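Local coordinates for protein inositol dehydrogenase (Lactobacillus casei, PDB 4MKX) that probably oxidises scyllo-inositol with NAD as the hydride acceptor, as a sugar alcohol dehydrogenase of the Gfo/Idh/MocA family, at residues D212-I217 with L339-A344; L115-I120 with G334-L339; A255-H260 with Q276-N281. One frame throughout, in Å; residues are numbered along the deposited sequence.

From the N terminus, the chain first passes 115-120, in the Rossmann domain, whose partner comes more than 200 residues later at 334-339; this is contact 2. Strand 211-219 then supplies 212-217, which pairs with 339-344 to close contact 1. Between those ends lies the short-range contact 3, 255-260 with 276-281, so it falls within both longer loops. Contacts 1 and 2 cross along the chain and share Leu339, because both use helix 328-347; their centres are about 13 Å apart. That helix thereby ties the Rossmann domain to the large mixed sheet, while contact 3, whose centre is about 30 Å from that of contact 2, joins loops at subunit interfaces.

Contact 1. Residues D212-I217 with L339-A344; sequences DKVWAI and LALQEA
Val214 and Ala216 of strand 211-219 pack on Ala340, Leu341 and Ala344 of helix 328-347, a buried, wholly apolar helix-on-sheet contact with no hydrogen bond across it. The short axes approach to 6.7 Å with 54° between their chain directions, a short separation, consistent with the alanines at the interface. Ala344 sits where the backbones come nearest: its CB lies 3.8 Å from Val214 O and 4.0 Å from Val214 CG2, so the methyl rests directly on the strand. One helical turn before Ala344, Ala340 O is met by Val214 CG2, 3.7 Å away. This follows from the valine torsion (chi1 -55°), which puts CG1 beside the backbone N and CG2 between that N and the carbonyl carbon. Leu341 arrives from the flank, its chain roughly perpendicular to Val214, and lays CD2 3.8 Å from Val214 CB. Ala216 CB instead presses on the helix backbone, 3.5 Å from Leu341 O. Phe192 and Ala237 continue this apolar layer.

Trp215 and Ile217 point from the other face of the strand, where Ile217 CG2 lies 3.4 Å above the indole plane, offset toward its rim. Indole NE1 is hydrogen-bonded to Asn348 OD1, and the ring packs on Trp215 of the second subunit. The strand therefore separates an intrachain helix from a subunit interface. Such a two-sided arrangement fits the C-terminal domain of Gfo/Idh/MocA enzymes, an open-faced sheet with helices on one side and a neighbouring subunit against the other.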
# COMPACT_ATOMS: atom_id res chain seq x y z
N ASP A 212 8.57 18.64 -28.26
CA ASP A 212 9.48 18.97 -29.37
C ASP A 212 9.74 17.78 -30.27
O ASP A 212 9.39 17.78 -31.44
CB ASP A 212 10.79 19.53 -28.84
CG ASP A 212 11.72 20.01 -29.95
OD1 ASP A 212 11.21 20.42 -31.02
OD2 ASP A 212 12.95 19.98 -29.76
N LYS A 213 10.38 16.74 -29.74
CA LYS A 213 10.64 15.57 -30.56
C LYS A 213 10.34 14.28 -29.83
O LYS A 213 10.38 14.24 -28.61
CB LYS A 213 12.07 15.58 -31.12
CG LYS A 213 13.14 15.73 -30.07
CD LYS A 213 14.52 15.79 -30.73
CE LYS A 213 14.74 17.13 -31.41
NZ LYS A 213 16.00 17.15 -32.21
N VAL A 214 10.02 13.25 -30.60
CA VAL A 214 9.56 11.98 -30.06
C VAL A 214 10.16 10.80 -30.80
O VAL A 214 10.52 10.90 -31.98
CB VAL A 214 8.01 11.85 -30.16
CG1 VAL A 214 7.33 13.03 -29.48
CG2 VAL A 214 7.57 11.76 -31.60
N TRP A 215 10.29 9.68 -30.11
CA TRP A 215 10.57 8.40 -30.74
C TRP A 215 9.59 7.44 -30.11
O TRP A 215 9.32 7.52 -28.92
CB TRP A 215 12.01 7.96 -30.48
CG TRP A 215 12.39 6.65 -31.14
CD1 TRP A 215 12.01 6.21 -32.38
CD2 TRP A 215 13.22 5.62 -30.58
NE1 TRP A 215 12.56 4.97 -32.62
CE2 TRP A 215 13.29 4.58 -31.53
CE3 TRP A 215 13.89 5.47 -29.37
CZ2 TRP A 215 14.03 3.42 -31.31
CZ3 TRP A 215 14.63 4.32 -29.15
CH2 TRP A 215 14.69 3.30 -30.12
N ALA A 216 9.02 6.54 -30.91
CA ALA A 216 8.06 5.57 -30.42
C ALA A 216 8.37 4.22 -31.02
O ALA A 216 8.74 4.10 -32.20
CB ALA A 216 6.63 6.00 -30.74
N ILE A 217 8.23 3.20 -30.19
CA ILE A 217 8.40 1.82 -30.62
C ILE A 217 7.22 1.00 -30.13
O ILE A 217 6.45 1.44 -29.30
CB ILE A 217 9.73 1.20 -30.12
CG1 ILE A 217 9.79 1.15 -28.60
CG2 ILE A 217 10.93 1.97 -30.66
CD1 ILE A 217 11.14 0.59 -28.08
N LEU A 339 -0.04 12.18 -33.97
CA LEU A 339 0.42 11.89 -35.33
C LEU A 339 1.94 11.74 -35.39
O LEU A 339 2.45 10.89 -36.10
CB LEU A 339 -0.02 13.01 -36.28
CG LEU A 339 -1.52 13.08 -36.51
CD1 LEU A 339 -1.85 14.29 -37.36
CD2 LEU A 339 -2.02 11.80 -37.17
N ALA A 340 2.64 12.58 -34.64
CA ALA A 340 4.10 12.52 -34.59
C ALA A 340 4.57 11.21 -33.99
O ALA A 340 5.55 10.64 -34.45
CB ALA A 340 4.65 13.70 -33.81
N LEU A 341 3.87 10.74 -32.96
CA LEU A 341 4.20 9.46 -32.34
C LEU A 341 3.97 8.32 -33.33
O LEU A 341 4.76 7.40 -33.41
CB LEU A 341 3.37 9.23 -31.08
CG LEU A 341 3.71 10.10 -29.87
CD1 LEU A 341 2.60 9.98 -28.83
CD2 LEU A 341 5.03 9.67 -29.27
N GLN A 342 2.89 8.40 -34.09
CA GLN A 342 2.59 7.38 -35.08
C GLN A 342 3.64 7.37 -36.19
O GLN A 342 4.04 6.30 -36.67
CB GLN A 342 1.23 7.63 -35.71
CG GLN A 342 0.49 6.37 -36.02
CD GLN A 342 0.16 5.58 -34.77
OE1 GLN A 342 -0.50 6.09 -33.85
NE2 GLN A 342 0.63 4.34 -34.71
N GLU A 343 4.08 8.55 -36.59
CA GLU A 343 5.06 8.66 -37.66
C GLU A 343 6.41 8.13 -37.19
O GLU A 343 7.11 7.44 -37.93
CB GLU A 343 5.20 10.10 -38.14
CG GLU A 343 6.05 10.23 -39.40
CD GLU A 343 6.30 11.66 -39.80
OE1 GLU A 343 5.57 12.56 -39.30
OE2 GLU A 343 7.23 11.90 -40.60
N ALA A 344 6.78 8.48 -35.96
CA ALA A 344 8.02 7.99 -35.37
C ALA A 344 8.02 6.47 -35.29
O ALA A 344 9.04 5.83 -35.51
CB ALA A 344 8.23 8.60 -33.99

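Contact 2. Residues L115-I120 with G334-L339; sequences LDIEAI and GTKAAL
Leu115 and Thr335 bring the backbones nearest, with their CA atoms 6.6 Å apart, and Ile117 and Lys336 follow with CA atoms 7.1 Å apart; one segment runs from the end of a loop through the first turn of helix 117-128, the other is a continuous turn and a half of helix 328-347. Asp116 holds the N-cap position, and its OD2 accepts from Ala119 N at 2.7 Å (N-H...O 163°) through the anti lone pair. This bond braces the first turn, from which Ile117 and Ile120 both point at the second helix.

Ile117 CD1 reaches into the angle between Lys336 and Leu339, three positions apart on the helix. On one side it lies 3.9 Å from Leu339 CD1, the two side chains sliding past each other in opposite directions. On the other it is 3.7 Å from Lys336 NZ: the lysine leaves its helix extended, with CG anti to the backbone N (chi1 -176°), then bends at its last two torsions and brings its ammonium end over the isoleucine. That contact is van der Waals packing of a charged tip on methyl groups. Deeper in, Ile120 and Thr335 meet end to end, CD1 to CG2 at 3.8 Å. The hydroxyl OG1 of Thr335 is hydrogen-bonded to Gly114 O, which fastens the loop before the cap to helix 328-347, and Leu332 and Leu94 extend the apolar layer around Ile120.

No hydrogen bond joins the two segments themselves. Here the long C-terminal helix returns to the Rossmann domain, packing beside an N-capped helix of that domain, as in the two-domain Gfo/Idh/MocA fold.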
# COMPACT_ATOMS: atom_id res chain seq x y z
N LEU A 115 -8.74 14.73 -37.18
CA LEU A 115 -7.63 13.85 -37.56
C LEU A 115 -6.63 14.49 -38.52
O LEU A 115 -5.48 14.05 -38.63
CB LEU A 115 -8.18 12.57 -38.18
CG LEU A 115 -9.19 11.86 -37.29
CD1 LEU A 115 -9.87 10.74 -38.03
CD2 LEU A 115 -8.50 11.34 -36.04
N ASP A 116 -7.09 15.52 -39.23
CA ASP A 116 -6.28 16.17 -40.26
C ASP A 116 -5.95 17.58 -39.82
O ASP A 116 -6.85 18.37 -39.57
CB ASP A 116 -7.05 16.20 -41.57
CG ASP A 116 -6.32 16.97 -42.65
OD1 ASP A 116 -5.43 16.38 -43.31
OD2 ASP A 116 -6.63 18.16 -42.84
N ILE A 117 -4.66 17.89 -39.74
CA ILE A 117 -4.18 19.20 -39.28
C ILE A 117 -4.79 20.37 -40.08
O ILE A 117 -5.20 21.37 -39.50
CB ILE A 117 -2.65 19.30 -39.39
CG1 ILE A 117 -1.98 18.12 -38.67
CG2 ILE A 117 -2.17 20.62 -38.82
CD1 ILE A 117 -2.12 18.18 -37.17
N GLU A 118 -4.81 20.25 -41.40
CA GLU A 118 -5.35 21.32 -42.24
C GLU A 118 -6.83 21.54 -41.93
O GLU A 118 -7.27 22.68 -41.73
CB GLU A 118 -5.17 20.99 -43.74
CG GLU A 118 -5.83 22.01 -44.67
CD GLU A 118 -5.70 21.66 -46.14
OE1 GLU A 118 -5.09 20.61 -46.45
OE2 GLU A 118 -6.20 22.44 -46.98
N ALA A 119 -7.59 20.46 -41.88
CA ALA A 119 -9.01 20.54 -41.55
C ALA A 119 -9.23 21.10 -40.14
O ALA A 119 -10.19 21.85 -39.91
CB ALA A 119 -9.68 19.18 -41.71
N ILE A 120 -8.37 20.75 -39.19
CA ILE A 120 -8.49 21.30 -37.84
C ILE A 120 -8.31 22.82 -37.81
O ILE A 120 -9.05 23.53 -37.12
CB ILE A 120 -7.51 20.62 -36.85
CG1 ILE A 120 -7.86 19.14 -36.69
CG2 ILE A 120 -7.57 21.31 -35.50
CD1 ILE A 120 -6.82 18.34 -35.86
N GLY A 334 -2.87 18.05 -29.30
CA GLY A 334 -3.04 16.65 -28.94
C GLY A 334 -2.99 15.77 -30.17
O GLY A 334 -2.33 14.73 -30.19
N THR A 335 -3.68 16.18 -31.23
CA THR A 335 -3.70 15.40 -32.45
C THR A 335 -2.33 15.42 -33.12
O THR A 335 -1.85 14.40 -33.62
CB THR A 335 -4.76 15.94 -33.41
OG1 THR A 335 -6.04 15.46 -32.99
CG2 THR A 335 -4.51 15.46 -34.81
N LYS A 336 -1.69 16.58 -33.10
CA LYS A 336 -0.39 16.73 -33.75
C LYS A 336 0.65 15.81 -33.12
O LYS A 336 1.37 15.11 -33.83
CB LYS A 336 0.08 18.17 -33.67
CG LYS A 336 1.39 18.42 -34.40
CD LYS A 336 1.88 19.85 -34.17
CE LYS A 336 0.96 20.83 -34.83
NZ LYS A 336 0.69 20.40 -36.23
N ALA A 337 0.72 15.82 -31.79
CA ALA A 337 1.70 14.99 -31.08
C ALA A 337 1.42 13.52 -31.31
O ALA A 337 2.34 12.72 -31.49
CB ALA A 337 1.73 15.31 -29.59
N ALA A 338 0.14 13.15 -31.32
CA ALA A 338 -0.23 11.76 -31.57
C ALA A 338 0.17 11.31 -32.98
O ALA A 338 0.66 10.20 -33.18
CB ALA A 338 -1.72 11.54 -31.32
N LEU A 339 -0.04 12.18 -33.97
CA LEU A 339 0.42 11.89 -35.33
C LEU A 339 1.94 11.74 -35.39
O LEU A 339 2.45 10.89 -36.10
CB LEU A 339 -0.02 13.01 -36.28
CG LEU A 339 -1.52 13.08 -36.51
CD1 LEU A 339 -1.85 14.29 -37.36
CD2 LEU A 339 -2.02 11.80 -37.17

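Contact 3. Residues A255-H260 with Q276-N281; sequences AAHGYH and QVPEKN
His257 NE2 and His260 ND1 share a hydrogen bond of 3.0 Å, nearly straight at 169°, and Pro278 packs against both rings. His260 ND1 lies in the plane of the His257 ring, at its edge, and His260 NE2 has a second partner in Glu262 OE1, so both nitrogens of this imidazole are engaged and its rotation is fixed. The proline meets the pair at about right angles: CG comes to the edge of His257, 4.0 Å from CD2, while CD is 3.8 Å from His260 ND1. His260 owes its place there to CG standing anti to the backbone N (chi1 -171°). Pro278 CB also lies 3.4 Å from Tyr259 O, so the pyrrolidine touches both imidazoles and the loop backbone.

On the same side of the His260 ring as the proline, Gln276 O approaches obliquely, 3.6 Å from His260 CE1, and that oxygen accepts a hydrogen bond from Arg273 of the second subunit. Both segments are also backbone-bonded to Ser296. Pro278 is the centre of an inverse gamma turn, closed by Glu279 N to Val277 O at 2.9 Å, which presents its ring to two histidines at a junction of subunits in the tetramer.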
# COMPACT_ATOMS: atom_id res chain seq x y z
N ALA A 255 -3.78 -5.17 -20.70
CA ALA A 255 -3.47 -5.23 -19.26
C ALA A 255 -4.28 -6.34 -18.60
O ALA A 255 -5.51 -6.36 -18.67
CB ALA A 255 -3.77 -3.89 -18.57
N ALA A 256 -3.60 -7.27 -17.94
CA ALA A 256 -4.30 -8.39 -17.33
C ALA A 256 -5.07 -7.99 -16.08
O ALA A 256 -6.07 -8.63 -15.72
CB ALA A 256 -3.33 -9.52 -17.03
N HIS A 257 -4.62 -6.94 -15.39
CA HIS A 257 -5.16 -6.63 -14.07
C HIS A 257 -6.33 -5.65 -14.07
O HIS A 257 -6.91 -5.39 -13.01
CB HIS A 257 -4.05 -6.15 -13.13
CG HIS A 257 -3.33 -4.93 -13.63
ND1 HIS A 257 -2.46 -4.96 -14.70
CD2 HIS A 257 -3.37 -3.64 -13.21
CE1 HIS A 257 -1.98 -3.75 -14.91
NE2 HIS A 257 -2.51 -2.93 -14.02
N GLY A 258 -6.67 -5.13 -15.24
CA GLY A 258 -7.75 -4.17 -15.36
C GLY A 258 -7.36 -2.97 -16.20
O GLY A 258 -6.50 -3.07 -17.07
N TYR A 259 -8.00 -1.83 -15.93
CA TYR A 259 -7.75 -0.60 -16.67
C TYR A 259 -6.64 0.17 -15.97
O TYR A 259 -6.84 0.67 -14.86
CB TYR A 259 -9.04 0.22 -16.66
CG TYR A 259 -9.02 1.52 -17.45
CD1 TYR A 259 -8.63 1.56 -18.78
CD2 TYR A 259 -9.44 2.70 -16.86
CE1 TYR A 259 -8.62 2.74 -19.49
CE2 TYR A 259 -9.46 3.89 -17.56
CZ TYR A 259 -9.05 3.91 -18.88
OH TYR A 259 -9.05 5.09 -19.59
N HIS A 260 -5.48 0.25 -16.61
CA HIS A 260 -4.33 0.86 -15.94
C HIS A 260 -4.05 2.23 -16.53
O HIS A 260 -3.51 2.34 -17.62
CB HIS A 260 -3.08 -0.00 -16.03
CG HIS A 260 -1.95 0.48 -15.17
ND1 HIS A 260 -1.62 -0.11 -13.97
CD2 HIS A 260 -1.10 1.53 -15.32
CE1 HIS A 260 -0.59 0.52 -13.44
NE2 HIS A 260 -0.26 1.52 -14.24
N GLN A 276 -0.86 4.92 -8.98
CA GLN A 276 0.25 3.98 -9.04
C GLN A 276 -0.27 2.57 -9.33
O GLN A 276 0.29 1.85 -10.17
CB GLN A 276 0.96 4.03 -7.69
CG GLN A 276 2.10 3.09 -7.51
CD GLN A 276 2.91 3.45 -6.29
OE1 GLN A 276 3.98 4.02 -6.41
NE2 GLN A 276 2.40 3.11 -5.11
N VAL A 277 -1.34 2.20 -8.64
CA VAL A 277 -2.12 1.03 -9.03
C VAL A 277 -3.59 1.43 -9.06
O VAL A 277 -4.02 2.32 -8.32
CB VAL A 277 -1.88 -0.17 -8.08
CG1 VAL A 277 -0.43 -0.68 -8.20
CG2 VAL A 277 -2.19 0.24 -6.66
N PRO A 278 -4.37 0.80 -9.95
CA PRO A 278 -5.74 1.29 -10.11
C PRO A 278 -6.70 0.73 -9.07
O PRO A 278 -7.50 -0.15 -9.39
CB PRO A 278 -6.13 0.79 -11.51
CG PRO A 278 -5.26 -0.41 -11.75
CD PRO A 278 -3.97 -0.17 -10.99
N GLU A 279 -6.64 1.24 -7.85
CA GLU A 279 -7.47 0.72 -6.77
C GLU A 279 -8.96 0.90 -7.06
O GLU A 279 -9.40 2.01 -7.41
CB GLU A 279 -7.12 1.44 -5.46
CG GLU A 279 -5.66 1.42 -5.13
CD GLU A 279 -5.29 2.44 -4.06
OE1 GLU A 279 -6.19 3.15 -3.57
OE2 GLU A 279 -4.10 2.51 -3.71
N LYS A 280 -9.73 -0.17 -6.90
CA LYS A 280 -11.18 -0.13 -7.13
C LYS A 280 -11.94 0.67 -6.08
O LYS A 280 -12.87 1.42 -6.39
CB LYS A 280 -11.75 -1.56 -7.14
CG LYS A 280 -13.21 -1.66 -7.56
CD LYS A 280 -13.68 -3.11 -7.58
CE LYS A 280 -15.12 -3.21 -8.03
NZ LYS A 280 -15.24 -2.74 -9.42
N ASN A 281 -11.54 0.49 -4.82
CA ASN A 281 -12.29 1.00 -3.68
C ASN A 281 -11.39 0.91 -2.45
O ASN A 281 -10.18 0.81 -2.59
CB ASN A 281 -13.58 0.22 -3.48
CG ASN A 281 -13.36 -1.28 -3.38
OD1 ASN A 281 -12.32 -1.75 -2.91
ND2 ASN A 281 -14.34 -2.05 -3.84